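Local structure of paenibacillus xanthan lyase (Paenibacillus, 6F2P) at residues 224-229 against 278-283; 369-374 against 389-394; 523-528 against 546-551. The protein catalyses the eliminative cleavage of the terminal mannosyl-glucuronosyl linkage in the side chains of the polysaccharide xanthan. One frame throughout, in Å; residues are numbered along the deposited sequence.

Interaction 1 (224-229 against 278-283); sequences AYNGGY and DMVRGR
Y225 and R283 meet where two loops of the N-terminal alpha-helical domain, an incomplete alpha/alpha toroid as in other PL8 lyases, come together, the first leading into helix 229-244 and the second running on toward helix 292-307. The Y225 ring passes obliquely along the backbone from R281 to R283, its CE1 lying 3.6 Å from G282 CA, and its hydroxyl accepts an almost straight bond (171°) from R283 N at 3.0 Å. The same OH also bonds E395 from outside the two loops. R283 leaves its backbone with CG between the N and the carbonyl carbon (chi1 77°) and then runs extended, which carries the guanidinium past Y225 to Y229. There R283 NH1 donates to Y229 OH at 2.7 Å, within the guanidinium plane, although ring and guanidinium are turned 54° apart. Salt bridges to E395 and E400 hold R283 as well. Within the first loop, the Y229 ring sets its CD2 edge over the centre of one face of Y225. With an alanine at Y225, R283 N and E395 would probably lose the hydroxyl they share, and a gap would open between Y229 and G282. Farther along, V280 presents CG2 to G227 N and to the CB of N226, while R281 lays CG against G227 CA, where the glycine has no side chain to obstruct it. R281 is steadied by D278, whose OD1 takes both NE and NH2. The backbones join directly as G227 N bonds V280 O at 2.7 Å, and one water donates to A224 O and M279 O and accepts from G282 N.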
loop_
_atom_site.group_PDB
_atom_site.type_symbol
_atom_site.label_atom_id
_atom_site.label_comp_id
_atom_site.label_asym_id
_atom_site.label_seq_id
_atom_site.Cartn_x
_atom_site.Cartn_y
_atom_site.Cartn_z
ATOM N N ALA A 224 -2.736 1.970 11.161
ATOM C CA ALA A 224 -2.955 3.257 10.524
ATOM C C ALA A 224 -3.249 4.267 11.621
ATOM O O ALA A 224 -4.206 4.097 12.371
ATOM C CB ALA A 224 -4.126 3.160 9.572
ATOM N N TYR A 225 -2.435 5.310 11.731
ATOM C CA TYR A 225 -2.533 6.180 12.899
ATOM C C TYR A 225 -2.313 7.679 12.682
ATOM O O TYR A 225 -1.919 8.377 13.618
ATOM C CB TYR A 225 -1.611 5.685 14.024
ATOM C CG TYR A 225 -2.372 5.099 15.192
ATOM C CD1 TYR A 225 -3.340 5.844 15.863
ATOM C CD2 TYR A 225 -2.128 3.804 15.622
ATOM C CE1 TYR A 225 -4.042 5.307 16.925
ATOM C CE2 TYR A 225 -2.820 3.263 16.683
ATOM C CZ TYR A 225 -3.772 4.014 17.331
ATOM O OH TYR A 225 -4.462 3.459 18.379
ATOM N N ASN A 226 -2.581 8.177 11.475
ATOM C CA ASN A 226 -2.455 9.606 11.211
ATOM C C ASN A 226 -3.252 10.432 12.211
ATOM O O ASN A 226 -2.773 11.448 12.716
ATOM C CB ASN A 226 -2.921 9.958 9.801
ATOM C CG ASN A 226 -2.148 9.222 8.724
ATOM O OD1 ASN A 226 -1.938 8.004 8.804
ATOM N ND2 ASN A 226 -1.722 9.961 7.699
ATOM N N GLY A 227 -4.470 9.982 12.497
ATOM C CA GLY A 227 -5.379 10.707 13.372
ATOM C C GLY A 227 -5.086 10.548 14.852
ATOM O O GLY A 227 -5.490 11.380 15.654
ATOM N N GLY A 228 -4.379 9.488 15.223
ATOM C CA GLY A 228 -4.042 9.273 16.618
ATOM C C GLY A 228 -2.688 9.823 17.033
ATOM O O GLY A 228 -2.557 10.994 17.390
ATOM N N TYR A 229 -1.679 8.962 16.995
ATOM C CA TYR A 229 -0.330 9.343 17.374
ATOM C C TYR A 229 0.247 10.406 16.456
ATOM O O TYR A 229 0.835 11.381 16.920
ATOM C CB TYR A 229 0.584 8.112 17.428
ATOM C CG TYR A 229 0.235 7.212 18.584
ATOM C CD1 TYR A 229 0.709 7.481 19.864
ATOM C CD2 TYR A 229 -0.607 6.123 18.413
ATOM C CE1 TYR A 229 0.371 6.674 20.945
ATOM C CE2 TYR A 229 -0.953 5.303 19.491
ATOM C CZ TYR A 229 -0.460 5.585 20.754
ATOM O OH TYR A 229 -0.792 4.777 21.820
ATOM N N ASP A 278 -12.152 8.744 10.738
ATOM C CA ASP A 278 -11.978 7.780 11.825
ATOM C C ASP A 278 -11.081 6.594 11.474
ATOM O O ASP A 278 -10.490 5.972 12.359
ATOM C CB ASP A 278 -13.340 7.264 12.281
ATOM C CG ASP A 278 -14.147 8.317 13.007
ATOM O OD1 ASP A 278 -13.537 9.186 13.667
ATOM O OD2 ASP A 278 -15.390 8.275 12.914
ATOM N N MET A 279 -10.977 6.277 10.186
ATOM C CA MET A 279 -10.223 5.103 9.783
ATOM C C MET A 279 -8.721 5.261 10.025
ATOM O O MET A 279 -7.995 4.271 10.049
ATOM C CB MET A 279 -10.512 4.739 8.332
ATOM C CG MET A 279 -9.916 5.677 7.297
ATOM S SD MET A 279 -10.373 5.149 5.630
ATOM C CE MET A 279 -9.472 6.336 4.628
ATOM N N VAL A 280 -8.254 6.494 10.220
ATOM C CA VAL A 280 -6.851 6.704 10.568
ATOM C C VAL A 280 -6.648 7.084 12.027
ATOM O O VAL A 280 -5.547 7.493 12.403
ATOM C CB VAL A 280 -6.155 7.787 9.694
ATOM C CG1 VAL A 280 -6.241 7.432 8.212
ATOM C CG2 VAL A 280 -6.731 9.168 9.970
ATOM N N ARG A 281 -7.690 6.959 12.847
ATOM C CA ARG A 281 -7.587 7.384 14.237
ATOM C C ARG A 281 -7.402 6.217 15.206
ATOM O O ARG A 281 -7.401 6.406 16.428
ATOM C CB ARG A 281 -8.780 8.254 14.640
ATOM C CG ARG A 281 -8.920 9.505 13.801
ATOM C CD ARG A 281 -9.851 10.529 14.423
ATOM N NE ARG A 281 -11.145 9.974 14.814
ATOM C CZ ARG A 281 -11.557 9.849 16.077
ATOM N NH1 ARG A 281 -10.777 10.239 17.073
ATOM N NH2 ARG A 281 -12.752 9.334 16.348
ATOM N N GLY A 282 -7.211 5.023 14.654
ATOM C CA GLY A 282 -6.977 3.836 15.460
ATOM C C GLY A 282 -7.956 3.681 16.606
ATOM O O GLY A 282 -9.172 3.862 16.432
ATOM N N ARG A 283 -7.429 3.380 17.791
ATOM C CA ARG A 283 -8.285 3.093 18.942
ATOM C C ARG A 283 -9.054 4.313 19.434
ATOM O O ARG A 283 -9.975 4.188 20.243
ATOM C CB ARG A 283 -7.486 2.473 20.088
ATOM C CG ARG A 283 -6.635 3.439 20.891
ATOM C CD ARG A 283 -5.825 2.663 21.924
ATOM N NE ARG A 283 -5.153 3.554 22.856
ATOM C CZ ARG A 283 -3.890 3.952 22.739
ATOM N NH1 ARG A 283 -3.148 3.522 21.729
ATOM N NH2 ARG A 283 -3.364 4.778 23.639
HETATM O O HOH W 1 -6.726 3.288 12.285
HETATM O O HOH W 2 -8.155 11.248 17.058
HETATM O O HOH W 3 -0.649 5.628 24.447
#

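Interaction 2 (369-374 against 389-394)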
loop_
_atom_site.group_PDB
_atom_site.type_symbol
_atom_site.label_atom_id
_atom_site.label_comp_id
_atom_site.label_asym_id
_atom_site.label_seq_id
_atom_site.Cartn_x
_atom_site.Cartn_y
_atom_site.Cartn_z
ATOM N N GLY A 369 1.080 2.174 2.509
ATOM C CA GLY A 369 1.840 1.914 3.718
ATOM C C GLY A 369 0.987 1.570 4.932
ATOM O O GLY A 369 1.501 1.073 5.933
ATOM N N MET A 370 -0.316 1.828 4.850
ATOM C CA MET A 370 -1.202 1.532 5.964
ATOM C C MET A 370 -2.540 0.938 5.527
ATOM O O MET A 370 -3.535 1.037 6.251
ATOM C CB MET A 370 -1.437 2.787 6.799
ATOM C CG MET A 370 -2.195 3.860 6.064
ATOM S SD MET A 370 -2.283 5.359 7.045
ATOM C CE MET A 370 -3.236 6.413 5.971
ATOM N N ASP A 371 -2.561 0.316 4.352
ATOM C CA ASP A 371 -3.776 -0.304 3.820
ATOM C C ASP A 371 -5.014 0.598 3.888
ATOM O O ASP A 371 -6.050 0.197 4.420
ATOM C CB ASP A 371 -4.053 -1.638 4.521
ATOM C CG ASP A 371 -2.975 -2.686 4.242
ATOM O OD1 ASP A 371 -2.160 -2.487 3.303
ATOM O OD2 ASP A 371 -2.954 -3.712 4.967
ATOM N N ARG A 372 -4.893 1.815 3.362
ATOM C CA ARG A 372 -6.012 2.756 3.343
ATOM C C ARG A 372 -6.124 3.413 1.979
ATOM O O ARG A 372 -5.161 3.449 1.212
ATOM C CB ARG A 372 -5.845 3.838 4.412
ATOM C CG ARG A 372 -5.855 3.324 5.837
ATOM C CD ARG A 372 -7.242 2.848 6.242
ATOM N NE ARG A 372 -7.357 2.638 7.688
ATOM C CZ ARG A 372 -7.181 1.469 8.295
ATOM N NH1 ARG A 372 -6.881 0.381 7.587
ATOM N NH2 ARG A 372 -7.309 1.384 9.614
ATOM N N ALA A 373 -7.302 3.944 1.681
ATOM C CA ALA A 373 -7.521 4.649 0.424
ATOM C C ALA A 373 -8.556 5.752 0.627
ATOM O O ALA A 373 -9.468 5.624 1.459
ATOM C CB ALA A 373 -7.975 3.684 -0.661
ATOM N N VAL A 374 -8.406 6.839 -0.124
ATOM C CA VAL A 374 -9.361 7.937 -0.068
ATOM C C VAL A 374 -9.747 8.404 -1.466
ATOM O O VAL A 374 -8.883 8.647 -2.317
ATOM C CB VAL A 374 -8.817 9.135 0.735
ATOM C CG1 VAL A 374 -9.793 10.292 0.689
ATOM C CG2 VAL A 374 -8.564 8.734 2.167
ATOM N N SER A 389 -1.526 -8.826 5.947
ATOM C CA SER A 389 -0.486 -9.428 6.760
ATOM C C SER A 389 0.547 -8.381 7.173
ATOM O O SER A 389 1.508 -8.698 7.875
ATOM C CB SER A 389 0.195 -10.551 5.992
ATOM O OG SER A 389 0.832 -10.034 4.839
ATOM N N ARG A 390 0.351 -7.141 6.728
ATOM C CA ARG A 390 1.248 -6.045 7.090
ATOM C C ARG A 390 0.623 -5.078 8.103
ATOM O O ARG A 390 1.332 -4.407 8.859
ATOM C CB ARG A 390 1.639 -5.247 5.855
ATOM C CG ARG A 390 2.291 -6.033 4.752
ATOM C CD ARG A 390 2.478 -5.133 3.541
ATOM N NE ARG A 390 1.204 -4.580 3.088
ATOM C CZ ARG A 390 0.402 -5.161 2.200
ATOM N NH1 ARG A 390 0.731 -6.325 1.647
ATOM N NH2 ARG A 390 -0.736 -4.572 1.864
ATOM N N ILE A 391 -0.705 -5.011 8.099
ATOM C CA ILE A 391 -1.440 -4.035 8.882
ATOM C C ILE A 391 -2.522 -4.729 9.693
ATOM O O ILE A 391 -3.290 -5.528 9.148
ATOM C CB ILE A 391 -2.110 -3.010 7.959
ATOM C CG1 ILE A 391 -1.055 -2.159 7.246
ATOM C CG2 ILE A 391 -3.077 -2.140 8.736
ATOM C CD1 ILE A 391 -0.380 -1.144 8.133
ATOM N N GLY A 392 -2.590 -4.411 10.988
ATOM C CA GLY A 392 -3.528 -5.047 11.896
ATOM C C GLY A 392 -4.977 -4.638 11.695
ATOM O O GLY A 392 -5.264 -3.523 11.247
ATOM N N ASN A 393 -5.895 -5.546 12.031
ATOM C CA ASN A 393 -7.318 -5.309 11.819
ATOM C C ASN A 393 -7.815 -4.069 12.554
ATOM O O ASN A 393 -8.353 -3.152 11.941
ATOM C CB ASN A 393 -8.167 -6.551 12.152
ATOM C CG ASN A 393 -7.753 -7.237 13.457
ATOM O OD1 ASN A 393 -7.025 -6.673 14.278
ATOM N ND2 ASN A 393 -8.235 -8.466 13.650
ATOM N N TYR A 394 -7.614 -4.041 13.865
ATOM C CA TYR A 394 -7.858 -2.836 14.656
ATOM C C TYR A 394 -7.066 -2.944 15.943
ATOM O O TYR A 394 -6.588 -4.027 16.301
ATOM C CB TYR A 394 -9.336 -2.684 14.996
ATOM C CG TYR A 394 -9.837 -3.763 15.928
ATOM C CD1 TYR A 394 -9.980 -5.073 15.485
ATOM C CD2 TYR A 394 -10.161 -3.479 17.249
ATOM C CE1 TYR A 394 -10.434 -6.070 16.327
ATOM C CE2 TYR A 394 -10.627 -4.477 18.102
ATOM C CZ TYR A 394 -10.761 -5.768 17.628
ATOM O OH TYR A 394 -11.211 -6.771 18.453
HETATM O O HOH W 4 0.373 -1.959 3.856
HETATM O O HOH W 5 -7.013 -1.942 9.706
#
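D371 and R390 form the charged part of this contact. NH2 of R390 donates to D371 OD1 at 2.9 Å, meeting it on the syn side, somewhat out of the carboxylate plane, and the carboxylate and guanidinium stand almost perpendicular (88°). The bend in the R390 chain at CG-CD (chi3 -58°) turns the guanidinium back toward the aspartate. A water reinforces the pair, giving a proton to D371 OD1 at 2.6 Å and taking one from R390 NE at 2.9 Å. The remaining polar ends are held from outside: S388 bonds D371 OD2, and S455 O accepts from R390 NH1.

D371 owes its position to a G1 beta bulge at the turn between strands 363-367 and 372-377, where D371 and R372 both face F367; its backbone takes the positive phi expected of the first bulge residue.

The apolar part belongs to I391. I391 slides past D371 in the opposite direction, with CB and CG1 lying against the carboxylate, and sends its CD1 to the turn, 3.5 Å from M370 CA and close to G369 O.

Solvent-mediated and local bonds complete the joint. R372 folds back so that NH1 donates to D371 O at 3.3 Å from above the carbonyl plane, and the same nitrogen donates to a second water, which lies 2.8 Å from G392 O and so links the two segments.

Interaction 3 (523-528 against 546-551)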
loop_
_atom_site.group_PDB
_atom_site.type_symbol
_atom_site.label_atom_id
_atom_site.label_comp_id
_atom_site.label_asym_id
_atom_site.label_seq_id
_atom_site.Cartn_x
_atom_site.Cartn_y
_atom_site.Cartn_z
ATOM N N ASN A 523 -35.984 9.547 7.492
ATOM C CA ASN A 523 -35.433 9.840 6.171
ATOM C C ASN A 523 -36.063 8.926 5.141
ATOM O O ASN A 523 -36.108 7.710 5.344
ATOM C CB ASN A 523 -33.916 9.662 6.172
ATOM C CG ASN A 523 -33.228 10.594 7.136
ATOM O OD1 ASN A 523 -33.409 10.488 8.350
ATOM N ND2 ASN A 523 -32.437 11.524 6.605
ATOM N N ALA A 524 -36.587 9.502 4.061
ATOM C CA ALA A 524 -37.342 8.691 3.111
ATOM C C ALA A 524 -36.462 7.606 2.480
ATOM O O ALA A 524 -35.333 7.873 2.041
ATOM C CB ALA A 524 -37.985 9.552 2.060
ATOM N N LEU A 525 -36.969 6.376 2.489
ATOM C CA LEU A 525 -36.297 5.269 1.828
ATOM C C LEU A 525 -37.129 4.837 0.640
ATOM O O LEU A 525 -38.171 4.213 0.807
ATOM C CB LEU A 525 -36.094 4.091 2.775
ATOM C CG LEU A 525 -35.369 2.892 2.140
ATOM C CD1 LEU A 525 -33.847 3.060 2.147
ATOM C CD2 LEU A 525 -35.743 1.584 2.813
ATOM N N ILE A 526 -36.672 5.175 -0.560
ATOM C CA ILE A 526 -37.397 4.827 -1.769
ATOM C C ILE A 526 -36.717 3.665 -2.462
ATOM O O ILE A 526 -35.531 3.738 -2.780
ATOM C CB ILE A 526 -37.515 6.036 -2.707
ATOM C CG1 ILE A 526 -38.239 7.165 -1.976
ATOM C CG2 ILE A 526 -38.259 5.658 -3.973
ATOM C CD1 ILE A 526 -38.411 8.408 -2.781
ATOM N N VAL A 527 -37.467 2.587 -2.681
ATOM C CA VAL A 527 -36.914 1.360 -3.252
ATOM C C VAL A 527 -37.622 0.990 -4.542
ATOM O O VAL A 527 -38.846 0.883 -4.563
ATOM C CB VAL A 527 -37.071 0.186 -2.281
ATOM C CG1 VAL A 527 -36.548 -1.092 -2.910
ATOM C CG2 VAL A 527 -36.365 0.483 -0.981
ATOM N N ASN A 528 -36.850 0.776 -5.604
ATOM C CA ASN A 528 -37.400 0.563 -6.946
ATOM C C ASN A 528 -38.475 1.590 -7.294
ATOM O O ASN A 528 -39.510 1.250 -7.870
ATOM C CB ASN A 528 -37.956 -0.859 -7.113
ATOM C CG ASN A 528 -36.873 -1.929 -7.093
ATOM O OD1 ASN A 528 -35.679 -1.631 -7.085
ATOM N ND2 ASN A 528 -37.292 -3.189 -7.093
ATOM N N ASN A 546 -33.512 -3.358 -7.311
ATOM C CA ASN A 546 -32.728 -2.809 -8.411
ATOM C C ASN A 546 -31.979 -1.565 -7.981
ATOM O O ASN A 546 -30.780 -1.409 -8.233
ATOM C CB ASN A 546 -33.636 -2.474 -9.590
ATOM C CG ASN A 546 -34.310 -3.692 -10.160
ATOM O OD1 ASN A 546 -33.721 -4.778 -10.205
ATOM N ND2 ASN A 546 -35.557 -3.531 -10.593
ATOM N N TYR A 547 -32.704 -0.666 -7.335
ATOM C CA TYR A 547 -32.088 0.527 -6.803
ATOM C C TYR A 547 -32.785 0.974 -5.524
ATOM O O TYR A 547 -33.890 0.526 -5.219
ATOM C CB TYR A 547 -32.053 1.647 -7.849
ATOM C CG TYR A 547 -33.366 1.906 -8.559
ATOM C CD1 TYR A 547 -33.756 1.133 -9.648
ATOM C CD2 TYR A 547 -34.201 2.944 -8.159
ATOM C CE1 TYR A 547 -34.954 1.378 -10.308
ATOM C CE2 TYR A 547 -35.393 3.195 -8.808
ATOM C CZ TYR A 547 -35.767 2.414 -9.884
ATOM O OH TYR A 547 -36.959 2.664 -10.540
ATOM N N ILE A 548 -32.113 1.841 -4.774
ATOM C CA ILE A 548 -32.612 2.338 -3.508
ATOM C C ILE A 548 -32.185 3.796 -3.400
ATOM O O ILE A 548 -31.082 4.153 -3.819
ATOM C CB ILE A 548 -32.005 1.542 -2.325
ATOM C CG1 ILE A 548 -32.502 0.098 -2.318
ATOM C CG2 ILE A 548 -32.344 2.188 -0.990
ATOM C CD1 ILE A 548 -32.036 -0.696 -1.118
ATOM N N HIS A 549 -33.050 4.640 -2.849
ATOM C CA HIS A 549 -32.669 6.012 -2.559
ATOM C C HIS A 549 -32.997 6.335 -1.105
ATOM O O HIS A 549 -34.132 6.164 -0.665
ATOM C CB HIS A 549 -33.374 6.987 -3.498
ATOM C CG HIS A 549 -33.035 8.423 -3.245
ATOM N ND1 HIS A 549 -33.619 9.158 -2.235
ATOM C CD2 HIS A 549 -32.169 9.260 -3.866
ATOM C CE1 HIS A 549 -33.129 10.384 -2.247
ATOM N NE2 HIS A 549 -32.248 10.474 -3.227
ATOM N N LEU A 550 -31.988 6.784 -0.365
ATOM C CA LEU A 550 -32.152 7.189 1.021
ATOM C C LEU A 550 -31.888 8.680 1.124
ATOM O O LEU A 550 -30.786 9.134 0.811
ATOM C CB LEU A 550 -31.178 6.436 1.924
ATOM C CG LEU A 550 -31.155 6.983 3.358
ATOM C CD1 LEU A 550 -32.538 6.890 3.963
ATOM C CD2 LEU A 550 -30.133 6.269 4.242
ATOM N N ALA A 551 -32.885 9.444 1.560
ATOM C CA ALA A 551 -32.763 10.899 1.569
ATOM C C ALA A 551 -31.886 11.367 2.725
ATOM O O ALA A 551 -31.954 10.827 3.827
ATOM C CB ALA A 551 -34.136 11.556 1.619
HETATM O O HOH W 6 -35.506 8.838 -0.423
#
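N528 follows directly on strand 525-527, one of an antiparallel pair, and reaches across to clasp N546 and Y547. N528 CA sits over one face of the Y547 ring, 4.0 Å from the centroid, in a CH-pi contact. From CB, the side chain swings CG beside the backbone N (chi1 -68°), bringing CG near N546 N. N528 OD1 then accepts two backbone N-H groups: N546 N at 2.8 Å, in the amide plane on a lone pair, and Y547 N at 3.1 Å, nearly along the C=O axis. ND2 donates to G544 O, so both ends of the amide are used and its rotation is fixed. Behind it, N528 N donates to Y547 O, and I526 and H549 form the hydrogen-bonded pair, with I526 N 2.7 Å from H549 O. At the far end N523 ND2 bonds A551 O at 2.9 Å. L525 CD1 packs on I548 CG2 at 3.6 Å, and V527 lies beside I548 on the same face of the sheet. That face, with L550, rests on strand 595-607 of the second sheet of the super-sandwich domain; I526, on the other face, and the Y547 side chain touch helix 625-633, while strands 559-563 and 530-531 flank the pair.

Overall arrangement
Interactions 1 and 2 are neighbours, with centres 11 Å apart; interaction 1 lies in the helical domain and interaction 2 in the super-sandwich domain, and where they touch the two domains meet. The direct link is R372 NE to M279 O at 2.9 Å, a probable hydrogen bond; N226 packs on M370 beside it. E395, just beyond segment 389-394, also reaches Y225 and R283. As in other PL8 lyases, the substrate cleft probably runs near this junction. Interaction 3 stands apart, its nearest atoms about 17 Å from interaction 1 and about 21 Å from interaction 2. There a diol, probably from the crystallisation liquor, bonds N546 and Y547.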